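Local coordinates for effector protein HopAB2 (Pseudomonas syringae, PDB 2FD4) that suppresses programmed cell death in susceptible plants, working as a secreted bacterial effector whose C-terminal domain, the part described here, is an E3 ubiquitin ligase, at residues H45-G50 and E100-R105; P9-F14 and K90-L95; T69-P74 and N112-A117. All coordinates share one frame; numbering follows the deposited sequence.

Contact 1 (H45-G50 and E100-R105)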
# COMPACT_ATOMS: atom_id res chain seq x y z
N HIS A 45 3.60 -4.13 11.51
CA HIS A 45 3.39 -5.34 10.70
C HIS A 45 2.45 -5.02 9.59
O HIS A 45 1.58 -4.16 9.71
CB HIS A 45 2.83 -6.50 11.53
CG HIS A 45 3.86 -7.20 12.33
ND1 HIS A 45 3.93 -8.57 12.47
CD2 HIS A 45 4.92 -6.70 13.02
CE1 HIS A 45 4.97 -8.88 13.22
NE2 HIS A 45 5.58 -7.77 13.57
N CYS A 46 2.63 -5.71 8.47
CA CYS A 46 1.76 -5.53 7.35
C CYS A 46 0.42 -6.07 7.78
O CYS A 46 0.31 -6.95 8.62
CB CYS A 46 2.33 -6.27 6.13
SG CYS A 46 1.28 -6.47 4.68
N LEU A 47 -0.65 -5.52 7.21
CA LEU A 47 -1.96 -6.10 7.40
C LEU A 47 -2.04 -7.62 7.04
O LEU A 47 -2.83 -8.37 7.60
CB LEU A 47 -2.88 -5.23 6.51
CG LEU A 47 -4.36 -5.46 6.65
CD1 LEU A 47 -4.83 -5.02 8.02
CD2 LEU A 47 -5.05 -4.71 5.56
N PHE A 48 -1.19 -8.07 6.11
CA PHE A 48 -1.21 -9.47 5.65
C PHE A 48 -0.08 -10.26 6.31
O PHE A 48 0.18 -11.41 5.95
CB PHE A 48 -1.07 -9.53 4.12
CG PHE A 48 -2.17 -8.78 3.41
CD1 PHE A 48 -3.41 -9.39 3.23
CD2 PHE A 48 -1.97 -7.50 2.94
CE1 PHE A 48 -4.44 -8.70 2.60
CE2 PHE A 48 -2.97 -6.82 2.30
CZ PHE A 48 -4.21 -7.39 2.17
N GLY A 49 0.62 -9.64 7.25
CA GLY A 49 1.55 -10.41 8.11
C GLY A 49 3.00 -10.02 7.93
O GLY A 49 3.46 -9.71 6.81
N GLY A 50 3.74 -9.98 9.03
CA GLY A 50 5.16 -9.73 8.94
C GLY A 50 5.52 -8.26 9.07
O GLY A 50 4.71 -7.39 8.84
N GLU A 100 -11.77 -5.80 -3.27
CA GLU A 100 -12.45 -5.11 -2.19
C GLU A 100 -11.44 -4.69 -1.14
O GLU A 100 -10.42 -5.35 -0.89
CB GLU A 100 -13.60 -5.92 -1.66
CG GLU A 100 -13.27 -6.85 -0.57
CD GLU A 100 -14.44 -7.71 -0.16
OE1 GLU A 100 -15.56 -7.57 -0.72
OE2 GLU A 100 -14.26 -8.54 0.77
N HIS A 101 -11.66 -3.51 -0.61
CA HIS A 101 -10.74 -2.99 0.36
C HIS A 101 -10.66 -4.00 1.55
O HIS A 101 -11.66 -4.50 2.05
CB HIS A 101 -11.24 -1.61 0.76
CG HIS A 101 -10.37 -0.91 1.75
ND1 HIS A 101 -9.85 0.35 1.55
CD2 HIS A 101 -10.02 -1.28 3.00
CE1 HIS A 101 -9.15 0.69 2.61
NE2 HIS A 101 -9.25 -0.27 3.52
N PRO A 102 -9.47 -4.34 1.95
CA PRO A 102 -9.30 -5.39 2.95
C PRO A 102 -9.92 -5.07 4.32
O PRO A 102 -10.18 -6.02 5.10
CB PRO A 102 -7.79 -5.50 3.03
CG PRO A 102 -7.27 -4.21 2.63
CD PRO A 102 -8.16 -3.82 1.51
N MET A 103 -10.16 -3.78 4.63
CA MET A 103 -10.90 -3.42 5.86
C MET A 103 -12.34 -2.91 5.70
O MET A 103 -13.15 -3.22 6.53
CB MET A 103 -10.07 -2.51 6.75
CG MET A 103 -8.82 -3.31 7.27
SD MET A 103 -7.51 -2.23 7.90
CE MET A 103 -8.40 -1.24 9.10
N THR A 104 -12.64 -2.10 4.68
CA THR A 104 -13.98 -1.51 4.53
C THR A 104 -14.84 -2.35 3.61
O THR A 104 -16.09 -2.20 3.59
CB THR A 104 -13.91 -0.14 3.94
OG1 THR A 104 -13.41 -0.23 2.60
CG2 THR A 104 -12.99 0.73 4.77
N ARG A 105 -14.17 -3.18 2.81
CA ARG A 105 -14.80 -3.97 1.78
C ARG A 105 -15.44 -3.18 0.64
O ARG A 105 -16.15 -3.75 -0.17
CB ARG A 105 -15.82 -4.92 2.37
CG ARG A 105 -15.22 -5.88 3.34
CD ARG A 105 -16.23 -6.99 3.63
NE ARG A 105 -16.66 -7.68 2.39
CZ ARG A 105 -17.67 -8.55 2.31
NH1 ARG A 105 -18.36 -8.89 3.39
NH2 ARG A 105 -17.98 -9.10 1.15
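Leu47 and Phe48 meet Pro102 and Met103 through apolar packing alone. Leu47 divides its two methyls between the partners: CD2 lies 3.7 Å from Pro102 CG, while CD1 approaches Met103 SD at 3.9 Å. Its chi1 of -171° swings CG opposite the backbone N, which sends both methyls across to the other loop. Phe48 touches with its far end, CZ to Pro102 CB at 4.1 Å, the two side chains crossing at about a right angle. Proline suits this place because its closed ring offers a compact hydrocarbon surface with little conformational freedom. The chain of Met103 bends at chi3, and a long unbranched thioether suits a surface spot where its sulfur lies against a leucine methyl.

Polar bonds shape each loop separately. Gly49 N to Cys46 O closes a type I turn, Cys46 SG also accepts from Phe48 N at 3.3 Å, and Gly49 and Gly50 adopt positive phi angles that glycine tolerates readily. On the other side a salt bridge, Arg105 NE to Glu100 OE2 at 3.0 Å, closes the loop; Lys98 is a second partner of this glutamate.

Phe48 and Pro102 are both inferred to bind the E2 enzyme, consistent with the paired loops of a U-box. Behind them, Phe48 packs on Met86 of strand 83-87 and on helix 88-97, its ring plane at about 40° to that of Phe94, and Pro102 rests on Leu91, Phe94 and Leu64 of strand 61-65.

Contact 2 (P9-F14 and K90-L95)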
# COMPACT_ATOMS: atom_id res chain seq x y z
N PRO A 9 -1.36 -5.22 -12.62
CA PRO A 9 -2.08 -3.97 -12.97
C PRO A 9 -2.24 -2.98 -11.79
O PRO A 9 -2.46 -1.77 -12.01
CB PRO A 9 -3.45 -4.44 -13.44
CG PRO A 9 -3.43 -5.93 -13.42
CD PRO A 9 -2.15 -6.43 -12.92
N ILE A 10 -2.15 -3.52 -10.58
CA ILE A 10 -2.23 -2.73 -9.33
C ILE A 10 -0.81 -2.43 -8.84
O ILE A 10 -0.47 -1.27 -8.70
CB ILE A 10 -3.05 -3.47 -8.25
CG1 ILE A 10 -4.49 -3.64 -8.74
CG2 ILE A 10 -2.96 -2.76 -6.86
CD1 ILE A 10 -5.31 -4.50 -7.86
N ALA A 11 0.02 -3.45 -8.63
CA ALA A 11 1.35 -3.16 -8.05
C ALA A 11 2.24 -2.28 -8.97
O ALA A 11 3.17 -1.56 -8.49
CB ALA A 11 2.08 -4.43 -7.66
N SER A 12 2.01 -2.34 -10.29
CA SER A 12 2.74 -1.49 -11.24
C SER A 12 2.43 0.03 -11.04
O SER A 12 3.14 0.88 -11.56
CB SER A 12 2.50 -1.90 -12.68
OG SER A 12 1.18 -1.52 -13.09
N GLN A 13 1.41 0.37 -10.27
CA GLN A 13 1.13 1.79 -9.95
C GLN A 13 1.92 2.38 -8.78
O GLN A 13 1.85 3.58 -8.50
CB GLN A 13 -0.35 1.95 -9.69
CG GLN A 13 -1.15 1.77 -10.93
CD GLN A 13 -2.63 1.97 -10.72
OE1 GLN A 13 -3.05 3.07 -10.35
NE2 GLN A 13 -3.42 0.93 -10.95
N PHE A 14 2.68 1.55 -8.10
CA PHE A 14 3.43 1.94 -6.91
C PHE A 14 4.19 3.22 -7.12
O PHE A 14 4.07 4.13 -6.33
CB PHE A 14 4.35 0.82 -6.50
CG PHE A 14 5.14 1.08 -5.26
CD1 PHE A 14 4.48 1.25 -4.03
CD2 PHE A 14 6.52 1.10 -5.28
CE1 PHE A 14 5.14 1.46 -2.91
CE2 PHE A 14 7.21 1.28 -4.14
CZ PHE A 14 6.54 1.44 -2.92
N LYS A 90 1.48 -7.71 -1.59
CA LYS A 90 0.53 -8.59 -0.93
C LYS A 90 -0.89 -8.11 -1.15
O LYS A 90 -1.76 -8.91 -1.41
CB LYS A 90 0.76 -8.69 0.58
CG LYS A 90 2.11 -9.23 0.99
CD LYS A 90 2.39 -10.59 0.42
CE LYS A 90 3.71 -11.14 0.90
NZ LYS A 90 3.78 -11.41 2.38
N LEU A 91 -1.08 -6.78 -1.12
CA LEU A 91 -2.37 -6.17 -1.41
C LEU A 91 -2.86 -6.50 -2.81
O LEU A 91 -4.02 -6.90 -2.96
CB LEU A 91 -2.34 -4.64 -1.25
CG LEU A 91 -3.69 -3.99 -1.57
CD1 LEU A 91 -4.83 -4.47 -0.65
CD2 LEU A 91 -3.50 -2.45 -1.56
N ALA A 92 -1.99 -6.34 -3.81
CA ALA A 92 -2.35 -6.67 -5.20
C ALA A 92 -2.78 -8.13 -5.41
O ALA A 92 -3.72 -8.42 -6.17
CB ALA A 92 -1.17 -6.35 -6.09
N GLN A 93 -2.07 -9.05 -4.77
CA GLN A 93 -2.42 -10.48 -4.79
C GLN A 93 -3.79 -10.72 -4.17
O GLN A 93 -4.58 -11.55 -4.69
CB GLN A 93 -1.34 -11.26 -4.04
CG GLN A 93 -1.48 -12.76 -3.93
CD GLN A 93 -0.31 -13.38 -3.15
OE1 GLN A 93 0.79 -12.83 -3.13
NE2 GLN A 93 -0.56 -14.51 -2.48
N PHE A 94 -4.03 -10.07 -3.04
CA PHE A 94 -5.34 -10.13 -2.41
C PHE A 94 -6.42 -9.59 -3.34
O PHE A 94 -7.46 -10.25 -3.58
CB PHE A 94 -5.31 -9.43 -1.05
CG PHE A 94 -6.64 -9.31 -0.40
CD1 PHE A 94 -7.14 -10.37 0.39
CD2 PHE A 94 -7.41 -8.16 -0.56
CE1 PHE A 94 -8.41 -10.24 1.00
CE2 PHE A 94 -8.67 -8.04 0.03
CZ PHE A 94 -9.16 -9.07 0.80
N LEU A 95 -6.20 -8.43 -3.91
CA LEU A 95 -7.24 -7.77 -4.72
C LEU A 95 -7.52 -8.44 -6.04
O LEU A 95 -8.66 -8.34 -6.58
CB LEU A 95 -6.79 -6.32 -4.99
CG LEU A 95 -6.79 -5.39 -3.78
CD1 LEU A 95 -6.31 -3.97 -4.20
CD2 LEU A 95 -8.13 -5.30 -3.12
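Ile10 and Ala92 mark the closest backbone approach, CA to CA 5.7 Å, where the N-terminal chain passes helix 88-97 just as it enters the 3-10 segment beginning at Ala11. The side chains here are apolar and buried. Ile10 CD1 meets Leu95 CB at 3.7 Å and Leu95 CD1 at 3.8 Å, and the two side chains cross at about a right angle. Its CG1 stands beside the backbone N (chi1 -63°) and the branch then runs on fully extended, which carries the terminal methyl over to the leucine. The other branch stays closer to home: CG2 of Ile10 lies 4.1 Å from Ala92 CB. Ala11 adds its own methyl, Ala11 CB to Ala92 CB also 4.1 Å. Two alanines suit such a spot, since their short side chains let the loop backbone settle close to the helix.

Helix 88-97 is the longer of the two helices in this U-box-like domain and lies within a region required for ligase activity, suppression of cell death and pathogenesis. The face that receives Ile10 differs from that of Phe94, inferred to contact the E2 enzyme, which takes no part in the present packing.

Polar groups fix the shape of the N-terminal chain. Gln13 folds back so that NE2 donates to Pro9 O at 3.1 Å, nearly straight at 172° and in the carbonyl plane; the same nitrogen donates to Ala110 O. Asp8 OD1 accepts from both Ile10 N and Ala11 N, while Ile10 packs further on Ile113 and Met88.

Contact 3 (T69-P74 and N112-A117)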
# COMPACT_ATOMS: atom_id res chain seq x y z
N THR A 69 -9.43 9.88 -1.90
CA THR A 69 -9.45 11.27 -2.32
C THR A 69 -8.72 11.39 -3.62
O THR A 69 -7.81 10.59 -3.92
CB THR A 69 -8.82 12.25 -1.31
OG1 THR A 69 -8.77 13.57 -1.89
CG2 THR A 69 -7.44 11.82 -0.91
N ASP A 70 -9.11 12.42 -4.37
CA ASP A 70 -8.61 12.60 -5.71
C ASP A 70 -7.11 12.48 -5.64
O ASP A 70 -6.42 12.89 -4.59
CB ASP A 70 -9.08 13.93 -6.35
CG ASP A 70 -8.15 15.13 -6.02
OD1 ASP A 70 -7.70 15.16 -4.81
OD2 ASP A 70 -7.91 16.06 -6.96
N THR A 71 -6.64 11.85 -6.79
CA THR A 71 -5.24 11.72 -7.06
C THR A 71 -4.57 13.11 -7.10
O THR A 71 -4.67 13.89 -8.06
CB THR A 71 -5.01 10.91 -8.33
OG1 THR A 71 -6.19 10.96 -9.16
CG2 THR A 71 -4.73 9.50 -7.96
N SER A 72 -4.08 13.40 -5.91
CA SER A 72 -3.23 14.50 -5.50
C SER A 72 -3.93 15.80 -5.06
O SER A 72 -3.81 16.87 -5.62
CB SER A 72 -2.00 14.65 -6.34
OG SER A 72 -0.88 14.83 -5.47
N GLN A 73 -4.73 15.60 -4.03
CA GLN A 73 -4.62 16.30 -2.77
C GLN A 73 -3.61 15.45 -1.98
O GLN A 73 -3.75 14.18 -1.95
CB GLN A 73 -5.94 16.24 -1.98
CG GLN A 73 -7.09 16.95 -2.61
CD GLN A 73 -7.08 18.44 -2.35
OE1 GLN A 73 -6.42 18.93 -1.42
NE2 GLN A 73 -7.82 19.18 -3.18
N PRO A 74 -2.62 16.06 -1.32
CA PRO A 74 -1.86 15.22 -0.36
C PRO A 74 -2.65 14.60 0.84
O PRO A 74 -3.76 15.06 1.18
CB PRO A 74 -0.75 16.15 0.15
CG PRO A 74 -0.63 17.21 -0.89
CD PRO A 74 -2.03 17.42 -1.43
N ASN A 112 -9.02 2.43 -9.08
CA ASN A 112 -9.05 3.46 -8.03
C ASN A 112 -7.97 3.34 -6.94
O ASN A 112 -7.96 4.11 -5.98
CB ASN A 112 -10.44 3.49 -7.36
CG ASN A 112 -10.74 2.24 -6.50
OD1 ASN A 112 -10.04 1.23 -6.56
ND2 ASN A 112 -11.81 2.34 -5.70
N ILE A 113 -7.00 2.43 -7.08
CA ILE A 113 -6.04 2.21 -5.96
C ILE A 113 -5.27 3.50 -5.63
O ILE A 113 -4.96 3.79 -4.46
CB ILE A 113 -5.07 1.04 -6.31
CG1 ILE A 113 -4.12 0.77 -5.14
CG2 ILE A 113 -4.31 1.32 -7.55
CD1 ILE A 113 -4.78 0.33 -3.90
N ALA A 114 -5.01 4.33 -6.63
CA ALA A 114 -4.16 5.51 -6.41
C ALA A 114 -4.89 6.57 -5.57
O ALA A 114 -4.24 7.43 -4.98
CB ALA A 114 -3.74 6.10 -7.69
N LYS A 115 -6.21 6.45 -5.47
CA LYS A 115 -7.04 7.33 -4.63
C LYS A 115 -6.98 6.89 -3.16
O LYS A 115 -7.36 7.69 -2.23
CB LYS A 115 -8.49 7.29 -5.11
CG LYS A 115 -8.71 7.74 -6.53
CD LYS A 115 -10.18 7.71 -6.93
CE LYS A 115 -10.33 7.65 -8.48
NZ LYS A 115 -11.77 7.56 -8.92
N TYR A 116 -6.49 5.67 -2.93
CA TYR A 116 -6.42 5.17 -1.59
C TYR A 116 -5.02 4.96 -1.10
O TYR A 116 -4.86 4.97 0.10
CB TYR A 116 -7.14 3.81 -1.48
CG TYR A 116 -8.64 3.82 -1.54
CD1 TYR A 116 -9.40 3.75 -0.39
CD2 TYR A 116 -9.32 3.75 -2.75
CE1 TYR A 116 -10.72 3.70 -0.41
CE2 TYR A 116 -10.70 3.67 -2.79
CZ TYR A 116 -11.38 3.65 -1.59
OH TYR A 116 -12.74 3.58 -1.54
N ALA A 117 -4.06 4.66 -1.98
CA ALA A 117 -2.72 4.19 -1.56
C ALA A 117 -1.67 5.30 -1.64
O ALA A 117 -1.67 6.10 -2.58
CB ALA A 117 -2.27 2.99 -2.36
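Thr69 meets Lys115 at a flat group, the peptide carbonyl of the lysine: Thr69 N donates to Lys115 O over 3.0 Å. The N-H points fairly straight at the oxygen (160°), but the donor is tilted 22° from the carbonyl plane. A second flat group belongs to Tyr116, whose side chain sets off away from the loop and whose ring has Asn112 O at the edge, in plane. The Asn112 carboxamide is itself gripped at both ends, OD1 accepting from Asn109 N and ND2 donating to Thr107 O, a double role that suits an asparagine, whose amide both accepts and donates.

The Thr69 carbonyl comes back over the same residue. Its O makes a CH...O contact with Lys115 CA at 3.4 Å and lies 3.6 Å from Lys115 CB, so the lysine contributes its backbone and the base of its side chain. Beyond CG the chain is extended and leads its amine away from the loop, as befits a charged residue at the surface.

Apolar contact is confined to one methyl pair, Thr71 CG2 against Ala114 CB at 3.6 Å. The threonine methyl also comes within 3.7 Å of Ala114 O. Alanine keeps the helical turn slim enough for the loop to lie against it. Arg18 of strand 18-21 ties the two segments together from outside, donating through NH2 to Ala114 O and through NH1 to Gln73 O.

Within the turn Ile113 O accepts from both Tyr116 N and Ala117 N, the latter at 2.8 Å. The arrangement is a short helical turn leading directly into strand 117-121 of the mixed sheet; it joins the loop after strand 61-65 to that turn in the U-box-like domain, away from the inferred E2-binding residues.

Overall arrangement
The three contacts interlock along the chain: their first segments come in the order 9-14, 45-50, 69-74 and the partners in the order 90-95, 100-105, 112-117, so distant parts of one small ligase domain are laced together. Contacts 1 and 2 have centres about 12 Å apart and share helix 88-97: contact 2 lies on it, while Phe48 of contact 1 touches Lys90. They meet there beside the three residues inferred to bind E2, whereas contact 3 lies away from them. Centre to centre, contact 3 sits about 15 Å from contact 2 and about 18 Å from contact 1; Ile113, against Leu91, links it to contact 2, and Tyr116, beside His101, to contact 1.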